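PDB 5AEG: alpha-glucosidase YIHQ from Escherichia coli, which hydrolyses sulfoquinovosyl diacylglycerides and simple sulfoquinovosides to release sulfoquinovose for sulfoglycolysis, and is likely involved in using plant sulfolipid headgroups. Local coordinates for residues A[302-307]-A[365-370]; A[291-296]-A[310-315]. One frame throughout, in Å; residues are numbered along the deposited sequence.

Contact 1: residues A[302-307]-A[365-370]; sequences VMWNWK and VEFGEF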
ATOM      1  N   VAL A 302     -15.013 -17.114  -2.602  1.00 26.09           N
ATOM      2  CA  VAL A 302     -13.931 -18.061  -2.598  1.00 28.20           C
ATOM      3  C   VAL A 302     -14.099 -18.876  -1.286  1.00 30.32           C
ATOM      4  O   VAL A 302     -14.471 -18.309  -0.257  1.00 27.38           O
ATOM      5  CB  VAL A 302     -12.585 -17.334  -2.592  1.00 29.06           C
ATOM      6  CG1 VAL A 302     -11.436 -18.279  -2.408  1.00 30.33           C
ATOM      7  CG2 VAL A 302     -12.408 -16.555  -3.886  1.00 31.11           C
ATOM      8  N   MET A 303     -13.774 -20.159  -1.363  1.00 25.42           N
ATOM      9  CA  MET A 303     -13.761 -21.059  -0.227  1.00 30.00           C
ATOM     10  C   MET A 303     -12.442 -20.870   0.509  1.00 26.60           C
ATOM     11  O   MET A 303     -11.324 -21.106  -0.042  1.00 23.11           O
ATOM     12  CB  MET A 303     -13.950 -22.521  -0.754  1.00 29.51           C
ATOM     13  CG  MET A 303     -13.832 -23.652   0.256  1.00 43.11           C
ATOM     14  SD  MET A 303     -15.303 -23.735   1.292  1.00 51.55           S
ATOM     15  CE  MET A 303     -16.604 -24.113   0.130  1.00 37.22           C
ATOM     16  N   TRP A 304     -12.502 -20.459   1.776  1.00 24.86           N
ATOM     17  CA  TRP A 304     -11.274 -20.147   2.494  1.00 22.61           C
ATOM     18  C   TRP A 304     -10.538 -21.351   3.127  1.00 26.67           C
ATOM     19  O   TRP A 304     -10.348 -21.451   4.359  1.00 25.02           O
ATOM     20  CB  TRP A 304     -11.531 -19.040   3.526  1.00 25.43           C
ATOM     21  CG  TRP A 304     -11.858 -17.689   2.954  1.00 25.27           C
ATOM     22  CD1 TRP A 304     -12.090 -17.372   1.677  1.00 23.92           C
ATOM     23  CD2 TRP A 304     -11.988 -16.483   3.687  1.00 26.11           C
ATOM     24  NE1 TRP A 304     -12.422 -16.036   1.551  1.00 26.45           N
ATOM     25  CE2 TRP A 304     -12.353 -15.480   2.788  1.00 25.90           C
ATOM     26  CE3 TRP A 304     -11.880 -16.166   5.024  1.00 29.35           C
ATOM     27  CZ2 TRP A 304     -12.553 -14.169   3.184  1.00 30.93           C
ATOM     28  CZ3 TRP A 304     -12.109 -14.823   5.405  1.00 30.30           C
ATOM     29  CH2 TRP A 304     -12.391 -13.879   4.487  1.00 27.85           C
ATOM     30  N   ASN A 305     -10.169 -22.300   2.294  1.00 26.63           N
ATOM     31  CA  ASN A 305      -9.326 -23.405   2.697  1.00 26.03           C
ATOM     32  C   ASN A 305      -8.281 -23.604   1.593  1.00 24.66           C
ATOM     33  O   ASN A 305      -8.631 -23.992   0.500  1.00 26.82           O
ATOM     34  CB  ASN A 305     -10.182 -24.670   2.903  1.00 27.72           C
ATOM     35  CG  ASN A 305      -9.412 -25.752   3.665  1.00 30.04           C
ATOM     36  OD1 ASN A 305      -9.169 -25.623   4.850  1.00 29.81           O
ATOM     37  ND2 ASN A 305      -8.907 -26.718   2.956  1.00 32.44           N
ATOM     38  N   TRP A 306      -7.013 -23.408   1.953  1.00 25.58           N
ATOM     39  CA  TRP A 306      -5.905 -23.118   1.029  1.00 25.39           C
ATOM     40  C   TRP A 306      -5.236 -24.411   0.525  1.00 25.79           C
ATOM     41  O   TRP A 306      -4.064 -24.733   0.754  1.00 26.95           O
ATOM     42  CB  TRP A 306      -4.932 -22.075   1.626  1.00 24.87           C
ATOM     43  CG  TRP A 306      -5.652 -21.037   2.378  1.00 24.81           C
ATOM     44  CD1 TRP A 306      -5.487 -20.715   3.694  1.00 26.53           C
ATOM     45  CD2 TRP A 306      -6.608 -20.139   1.879  1.00 23.89           C
ATOM     46  NE1 TRP A 306      -6.326 -19.723   4.060  1.00 23.50           N
ATOM     47  CE2 TRP A 306      -7.072 -19.382   2.982  1.00 24.19           C
ATOM     48  CE3 TRP A 306      -7.228 -19.978   0.630  1.00 25.05           C
ATOM     49  CZ2 TRP A 306      -7.995 -18.407   2.852  1.00 25.65           C
ATOM     50  CZ3 TRP A 306      -8.166 -18.995   0.507  1.00 24.98           C
ATOM     51  CH2 TRP A 306      -8.546 -18.233   1.596  1.00 22.72           C
ATOM     52  N   LYS A 307      -6.051 -25.089  -0.285  1.00 25.02           N
ATOM     53  CA  LYS A 307      -5.640 -26.289  -0.950  1.00 31.57           C
ATOM     54  C   LYS A 307      -6.416 -26.390  -2.254  1.00 24.42           C
ATOM     55  O   LYS A 307      -7.605 -26.015  -2.312  1.00 27.22           O
ATOM     56  CB  LYS A 307      -5.982 -27.426  -0.004  1.00 37.26           C
ATOM     57  CG  LYS A 307      -5.472 -28.806  -0.334  1.00 49.46           C
ATOM     58  CD  LYS A 307      -5.363 -29.623   0.989  1.00 59.80           C
ATOM     59  CE  LYS A 307      -6.534 -29.500   2.026  1.00 63.68           C
ATOM     60  NZ  LYS A 307      -6.139 -29.239   3.467  1.00 58.30           N
ATOM     61  N   VAL A 365     -13.981 -15.201  13.277  1.00 32.67           N
ATOM     62  CA  VAL A 365     -14.540 -13.969  12.759  1.00 35.01           C
ATOM     63  C   VAL A 365     -15.677 -14.340  11.863  1.00 34.82           C
ATOM     64  O   VAL A 365     -15.568 -15.301  11.088  1.00 34.89           O
ATOM     65  CB  VAL A 365     -13.491 -13.192  11.971  1.00 38.98           C
ATOM     66  CG1 VAL A 365     -14.096 -11.956  11.383  1.00 42.72           C
ATOM     67  CG2 VAL A 365     -12.330 -12.813  12.873  1.00 38.23           C
ATOM     68  N   GLU A 366     -16.757 -13.596  11.958  1.00 38.14           N
ATOM     69  CA  GLU A 366     -17.907 -13.768  11.048  1.00 49.49           C
ATOM     70  C   GLU A 366     -17.634 -13.062   9.777  1.00 51.63           C
ATOM     71  O   GLU A 366     -17.301 -11.898   9.815  1.00 58.34           O
ATOM     72  CB  GLU A 366     -19.183 -13.148  11.610  1.00 56.24           C
ATOM     73  CG  GLU A 366     -19.869 -14.064  12.585  1.00 66.69           C
ATOM     74  CD  GLU A 366     -21.034 -13.444  13.343  1.00 82.26           C
ATOM     75  OE1 GLU A 366     -20.990 -12.233  13.692  1.00 84.49           O
ATOM     76  OE2 GLU A 366     -21.991 -14.203  13.619  1.00 90.71           O
ATOM     77  N   PHE A 367     -17.759 -13.772   8.658  1.00 53.32           N
ATOM     78  CA  PHE A 367     -17.856 -13.139   7.331  1.00 58.18           C
ATOM     79  C   PHE A 367     -19.229 -13.490   6.737  1.00 63.91           C
ATOM     80  O   PHE A 367     -19.359 -14.005   5.629  1.00 83.14           O
ATOM     81  CB  PHE A 367     -16.688 -13.538   6.437  1.00 55.63           C
ATOM     82  CG  PHE A 367     -15.343 -13.122   6.980  1.00 49.05           C
ATOM     83  CD1 PHE A 367     -14.913 -11.803   6.876  1.00 51.32           C
ATOM     84  CD2 PHE A 367     -14.523 -14.049   7.637  1.00 52.02           C
ATOM     85  CE1 PHE A 367     -13.679 -11.415   7.392  1.00 50.42           C
ATOM     86  CE2 PHE A 367     -13.293 -13.679   8.150  1.00 48.71           C
ATOM     87  CZ  PHE A 367     -12.861 -12.355   7.997  1.00 45.36           C
ATOM     88  N   GLY A 368     -20.249 -13.238   7.544  1.00 72.43           N
ATOM     89  CA  GLY A 368     -21.620 -13.193   7.107  1.00 70.36           C
ATOM     90  C   GLY A 368     -22.190 -14.441   7.677  1.00 69.96           C
ATOM     91  O   GLY A 368     -22.271 -14.616   8.907  1.00 66.13           O
ATOM     92  N   GLU A 369     -22.491 -15.344   6.773  1.00 61.70           N
ATOM     93  CA  GLU A 369     -23.123 -16.586   7.151  1.00 67.91           C
ATOM     94  C   GLU A 369     -22.046 -17.591   7.673  1.00 61.81           C
ATOM     95  O   GLU A 369     -22.362 -18.475   8.489  1.00 55.25           O
ATOM     96  CB  GLU A 369     -24.043 -17.117   5.993  1.00 81.13           C
ATOM     97  CG  GLU A 369     -23.650 -16.832   4.510  1.00 79.59           C
ATOM     98  CD  GLU A 369     -24.170 -15.513   3.893  1.00 85.05           C
ATOM     99  OE1 GLU A 369     -25.325 -15.473   3.400  1.00 78.71           O
ATOM    100  OE2 GLU A 369     -23.395 -14.519   3.833  1.00 81.05           O
ATOM    101  N   PHE A 370     -20.775 -17.394   7.258  1.00 55.24           N
ATOM    102  CA  PHE A 370     -19.657 -18.305   7.593  1.00 47.41           C
ATOM    103  C   PHE A 370     -18.585 -17.652   8.444  1.00 43.16           C
ATOM    104  O   PHE A 370     -18.518 -16.451   8.504  1.00 51.07           O
ATOM    105  CB  PHE A 370     -19.058 -18.870   6.304  1.00 44.80           C
ATOM    106  CG  PHE A 370     -20.082 -19.640   5.485  1.00 47.49           C
ATOM    107  CD1 PHE A 370     -20.371 -21.006   5.774  1.00 51.36           C
ATOM    108  CD2 PHE A 370     -20.859 -18.988   4.515  1.00 46.06           C
ATOM    109  CE1 PHE A 370     -21.328 -21.715   5.024  1.00 46.37           C
ATOM    110  CE2 PHE A 370     -21.833 -19.688   3.775  1.00 53.32           C
ATOM    111  CZ  PHE A 370     -22.063 -21.047   4.026  1.00 44.24           C
TER
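Trp304 and Phe367 carry this contact between them, and they meet as rings. The six-membered ring of the indole points its outer edge at one face of the phenyl ring in an edge-to-face (T-shaped) pair, somewhat tilted, with the planes at 60° and the centroids 4.6 Å apart. The sharpest approach is at the corner of the indole: Trp304 CZ3 lies 3.2 Å from Phe367 CE2, over the phenyl face but displaced toward its rim. The neighbouring indole atom, Trp304 CH2, sits farther back, 3.8 Å from Phe367 CD2. At both residues CB points toward the other segment and the first torsion, chi1 -67° at Trp304 and -61° at Phe367, sets CG beside the backbone N; the rings thus span the gap between backbones whose closest CA atoms, those of Trp304 and Phe370, are 10.0 Å apart. The phenyl ring is backed on its opposite face by Val365 CG1, 3.6 Å above the plane, so it is held between an indole edge and a methyl group; Tyr337 adds a further edge-to-face partner.

Away from this spot the packing thins out quickly. The chain turns at 368-369, where Gly368 and Glu369 are poorly ordered, although Phe367 N still bonds to Phe370 O at 2.8 Å across the turn. Phe370 makes a cation-pi contact with Arg294. On the other segment, Trp304 is the centre of an inverse gamma turn and its backbone is bonded to Ala339. Trp304 is a substrate-binding residue, and the pair joins the loop after strand 299-302 to the hairpin of strands 364-367 and 370-374: aromatic packing among the loops beside the sulfoquinovosyl site of the family 31 TIM barrel.

Contact 2: residues A[291-296]-A[310-315]; sequences SGIRMT and SENYPQ. With CA (calcium ion), chain C.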
ATOM      1  N   SER A 291      -9.447 -22.850  -4.813  1.00 23.53           N
ATOM      2  CA  SER A 291      -9.783 -23.539  -3.564  1.00 23.46           C
ATOM      3  C   SER A 291     -11.274 -23.867  -3.461  1.00 23.62           C
ATOM      4  O   SER A 291     -11.723 -24.521  -2.526  1.00 26.32           O
ATOM      5  CB  SER A 291      -9.280 -22.609  -2.397  1.00 27.10           C
ATOM      6  OG  SER A 291     -10.048 -21.392  -2.331  1.00 25.55           O
ATOM      7  N   GLY A 292     -12.065 -23.554  -4.462  1.00 25.12           N
ATOM      8  CA  GLY A 292     -13.514 -23.737  -4.408  1.00 24.70           C
ATOM      9  C   GLY A 292     -14.322 -22.488  -4.216  1.00 25.73           C
ATOM     10  O   GLY A 292     -13.771 -21.359  -4.076  1.00 23.26           O
ATOM     11  N   ILE A 293     -15.617 -22.686  -4.419  1.00 23.28           N
ATOM     12  CA  ILE A 293     -16.637 -21.676  -4.452  1.00 24.28           C
ATOM     13  C   ILE A 293     -17.579 -21.985  -3.310  1.00 32.43           C
ATOM     14  O   ILE A 293     -18.110 -23.147  -3.134  1.00 24.69           O
ATOM     15  CB  ILE A 293     -17.435 -21.718  -5.745  1.00 28.34           C
ATOM     16  CG1 ILE A 293     -16.546 -21.424  -6.950  1.00 30.48           C
ATOM     17  CG2 ILE A 293     -18.602 -20.745  -5.663  1.00 31.68           C
ATOM     18  CD1 ILE A 293     -17.276 -21.649  -8.280  1.00 32.35           C
ATOM     19  N   ARG A 294     -17.789 -20.946  -2.524  1.00 28.49           N
ATOM     20  CA  ARG A 294     -18.779 -20.936  -1.436  1.00 31.98           C
ATOM     21  C   ARG A 294     -19.940 -20.057  -1.860  1.00 32.01           C
ATOM     22  O   ARG A 294     -19.785 -18.843  -2.144  1.00 31.80           O
ATOM     23  CB  ARG A 294     -18.120 -20.470  -0.145  1.00 35.33           C
ATOM     24  CG  ARG A 294     -19.141 -20.297   0.990  1.00 41.35           C
ATOM     25  CD  ARG A 294     -19.049 -21.424   1.941  1.00 41.01           C
ATOM     26  NE  ARG A 294     -17.804 -21.429   2.687  1.00 37.11           N
ATOM     27  CZ  ARG A 294     -17.523 -22.352   3.573  1.00 40.14           C
ATOM     28  NH1 ARG A 294     -18.382 -23.373   3.809  1.00 41.13           N
ATOM     29  NH2 ARG A 294     -16.371 -22.306   4.213  1.00 39.77           N
ATOM     30  N   MET A 295     -21.129 -20.654  -1.926  1.00 27.65           N
ATOM     31  CA  MET A 295     -22.360 -19.903  -2.101  1.00 31.07           C
ATOM     32  C   MET A 295     -22.791 -19.113  -0.837  1.00 35.40           C
ATOM     33  O   MET A 295     -22.790 -19.659   0.277  1.00 32.35           O
ATOM     34  CB  MET A 295     -23.451 -20.885  -2.482  1.00 39.95           C
ATOM     35  CG  MET A 295     -24.440 -20.307  -3.399  1.00 44.30           C
ATOM     36  SD  MET A 295     -23.565 -19.874  -4.953  1.00 56.30           S
ATOM     37  CE  MET A 295     -24.795 -18.626  -5.251  1.00 38.69           C
ATOM     38  N   THR A 296     -23.112 -17.813  -1.007  1.00 31.37           N
ATOM     39  CA  THR A 296     -23.729 -16.970   0.025  1.00 36.23           C
ATOM     40  C   THR A 296     -25.033 -16.338  -0.548  1.00 36.68           C
ATOM     41  O   THR A 296     -25.313 -16.418  -1.744  1.00 39.43           O
ATOM     42  CB  THR A 296     -22.814 -15.830   0.450  1.00 41.06           C
ATOM     43  OG1 THR A 296     -22.691 -14.913  -0.644  1.00 42.03           O
ATOM     44  CG2 THR A 296     -21.425 -16.365   0.928  1.00 38.29           C
ATOM     45  N   SER A 310     -10.013 -29.962  -6.555  1.00 27.05           N
ATOM     46  CA  SER A 310     -10.096 -30.641  -7.880  1.00 26.00           C
ATOM     47  C   SER A 310     -11.492 -30.788  -8.404  1.00 27.01           C
ATOM     48  O   SER A 310     -11.686 -31.088  -9.588  1.00 30.17           O
ATOM     49  CB  SER A 310      -9.428 -32.039  -7.779  1.00 30.35           C
ATOM     50  OG  SER A 310     -10.151 -32.780  -6.821  1.00 31.05           O
ATOM     51  N   GLU A 311     -12.514 -30.544  -7.566  1.00 25.24           N
ATOM     52  CA  GLU A 311     -13.864 -30.441  -8.085  1.00 23.62           C
ATOM     53  C   GLU A 311     -14.117 -29.150  -8.868  1.00 25.79           C
ATOM     54  O   GLU A 311     -14.735 -29.132  -9.963  1.00 24.27           O
ATOM     55  CB  GLU A 311     -14.900 -30.624  -6.944  1.00 27.54           C
ATOM     56  CG  GLU A 311     -14.748 -31.995  -6.233  1.00 26.40           C
ATOM     57  CD  GLU A 311     -15.095 -33.203  -7.154  1.00 29.36           C
ATOM     58  OE1 GLU A 311     -15.571 -33.012  -8.293  1.00 26.89           O
ATOM     59  OE2 GLU A 311     -14.907 -34.377  -6.730  1.00 29.04           O
ATOM     60  N   ASN A 312     -13.717 -28.025  -8.273  1.00 27.40           N
ATOM     61  CA  ASN A 312     -13.883 -26.744  -9.008  1.00 25.46           C
ATOM     62  C   ASN A 312     -12.843 -26.545 -10.156  1.00 23.04           C
ATOM     63  O   ASN A 312     -13.159 -25.908 -11.151  1.00 28.41           O
ATOM     64  CB  ASN A 312     -13.846 -25.592  -8.022  1.00 23.46           C
ATOM     65  CG  ASN A 312     -14.467 -24.321  -8.577  1.00 26.34           C
ATOM     66  OD1 ASN A 312     -15.491 -24.331  -9.229  1.00 22.41           O
ATOM     67  ND2 ASN A 312     -13.810 -23.171  -8.305  1.00 26.86           N
ATOM     68  N   TYR A 313     -11.626 -27.053  -9.966  1.00 23.89           N
ATOM     69  CA  TYR A 313     -10.511 -26.928 -10.928  1.00 23.92           C
ATOM     70  C   TYR A 313      -9.967 -28.343 -11.264  1.00 25.31           C
ATOM     71  O   TYR A 313      -8.819 -28.679 -10.971  1.00 23.34           O
ATOM     72  CB  TYR A 313      -9.378 -26.033 -10.376  1.00 25.01           C
ATOM     73  CG  TYR A 313      -9.748 -24.623 -10.640  1.00 24.35           C
ATOM     74  CD1 TYR A 313     -10.660 -23.938  -9.806  1.00 25.08           C
ATOM     75  CD2 TYR A 313      -9.307 -23.979 -11.785  1.00 23.81           C
ATOM     76  CE1 TYR A 313     -11.095 -22.607 -10.116  1.00 22.26           C
ATOM     77  CE2 TYR A 313      -9.739 -22.705 -12.124  1.00 23.61           C
ATOM     78  CZ  TYR A 313     -10.572 -21.994 -11.262  1.00 22.14           C
ATOM     79  OH  TYR A 313     -11.017 -20.804 -11.633  1.00 20.96           O
ATOM     80  N   PRO A 314     -10.804 -29.142 -11.969  1.00 24.16           N
ATOM     81  CA  PRO A 314     -10.275 -30.447 -12.402  1.00 26.93           C
ATOM     82  C   PRO A 314      -9.032 -30.354 -13.289  1.00 29.12           C
ATOM     83  O   PRO A 314      -8.972 -29.465 -14.205  1.00 28.39           O
ATOM     84  CB  PRO A 314     -11.450 -31.074 -13.150  1.00 28.83           C
ATOM     85  CG  PRO A 314     -12.281 -29.927 -13.661  1.00 27.67           C
ATOM     86  CD  PRO A 314     -12.141 -28.836 -12.548  1.00 24.15           C
ATOM     87  N   GLN A 315      -8.067 -31.225 -12.971  1.00 29.47           N
ATOM     88  CA  GLN A 315      -6.826 -31.458 -13.776  1.00 33.81           C
ATOM     89  C   GLN A 315      -5.889 -30.227 -13.704  1.00 35.60           C
ATOM     90  O   GLN A 315      -5.044 -30.045 -14.546  1.00 30.43           O
ATOM     91  CB  GLN A 315      -7.129 -31.822 -15.257  1.00 37.48           C
ATOM     92  CG  GLN A 315      -8.165 -32.921 -15.479  1.00 42.55           C
ATOM     93  CD  GLN A 315      -8.248 -33.361 -16.925  1.00 50.89           C
ATOM     94  OE1 GLN A 315      -9.015 -32.824 -17.744  1.00 62.44           O
ATOM     95  NE2 GLN A 315      -7.423 -34.306 -17.268  1.00 56.57           N
TER
HETATM   96 CA    CA C1679     -15.494 -33.790 -10.521  1.00 33.57          CA
HETATM   97  O   HOH W   1     -13.044 -33.412 -10.191  1.00 32.74           O
HETATM   98  O   HOH W   2     -15.036 -31.429 -11.517  1.00 36.59           O
HETATM   99  O   HOH W   3     -14.700 -35.821  -9.611  1.00 34.97           O
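Gly292 and Asn312 bring the two backbones closest, with CA atoms 5.5 Å apart where the chain leaves a loop to enter strand 293-296 and passes a short helically twisted piece at 310-312; no hydrogen bond links the segments directly. At phi 105° and psi 168° a CB on residue 292 would press on the carbonyl O of Ser291, a conformation that suits glycine. Gly292 CA lies 3.9 Å from Asn312 ND2, and the same amide also rests against Ile293.

There the two side chains cross at about a right angle. Ile293 lays its longer branch against the Asn312 amide: CD1 is 3.4 Å from Asn312 OD1, while CG1 is 3.5 Å from Asn312 ND2. Asn312 reaches this place with CG anti to its own N, chi1 -160°, which carries the amide toward the strand. Its amide nitrogen has a polar partner outside the two segments: ND2 donates to Asp289 O. Asn309 ties the same two pieces together, its OD1 accepting from Asn312 N and its ND2 donating to Ser291 O.

Glu311, the residue just before Asn312, takes no part in the packing on the strand; its carboxylate binds a calcium ion. OE1 binds the metal at 2.4 Å, and OE2 stays back at 3.9 Å, so the carboxylate is monodentate. Waters 1, 2 and 3 also bind the metal, donating to Ser310 O, Glu311 O and Glu311 OE2 respectively, so two main-chain carbonyls act as second shell. Glu311 also touches a crystal neighbour, and a lattice role for this ion is possible. The chemistry implies two separate tasks: Asn312 joins the strand by van der Waals packing while its amide is fixed through Asp289, and the calcium probably offsets the negative charge of the Glu311 carboxylate.

Overall arrangement
The segments alternate along the chain, 291-296, 302-307, 310-315 and then 365-370, and the two contacts have centres 13 Å apart within the TIM-barrel domain. They join at the ends of the antiparallel strands 293-296 and 299-302, just beyond the strands themselves: Met303 N lies 3.0 Å from Gly292 O, and Met303 O is 2.6 Å from Ser291 OG, both probable hydrogen bonds. Contact 1 is the one at the active site, since the side chain of Trp304 comes to about 6 Å from that of the nucleophile Asp405 and a similar distance from Arg301. Contact 2 lies farther out, yet Ile293 approaches Arg301 to about 6 Å between side chains.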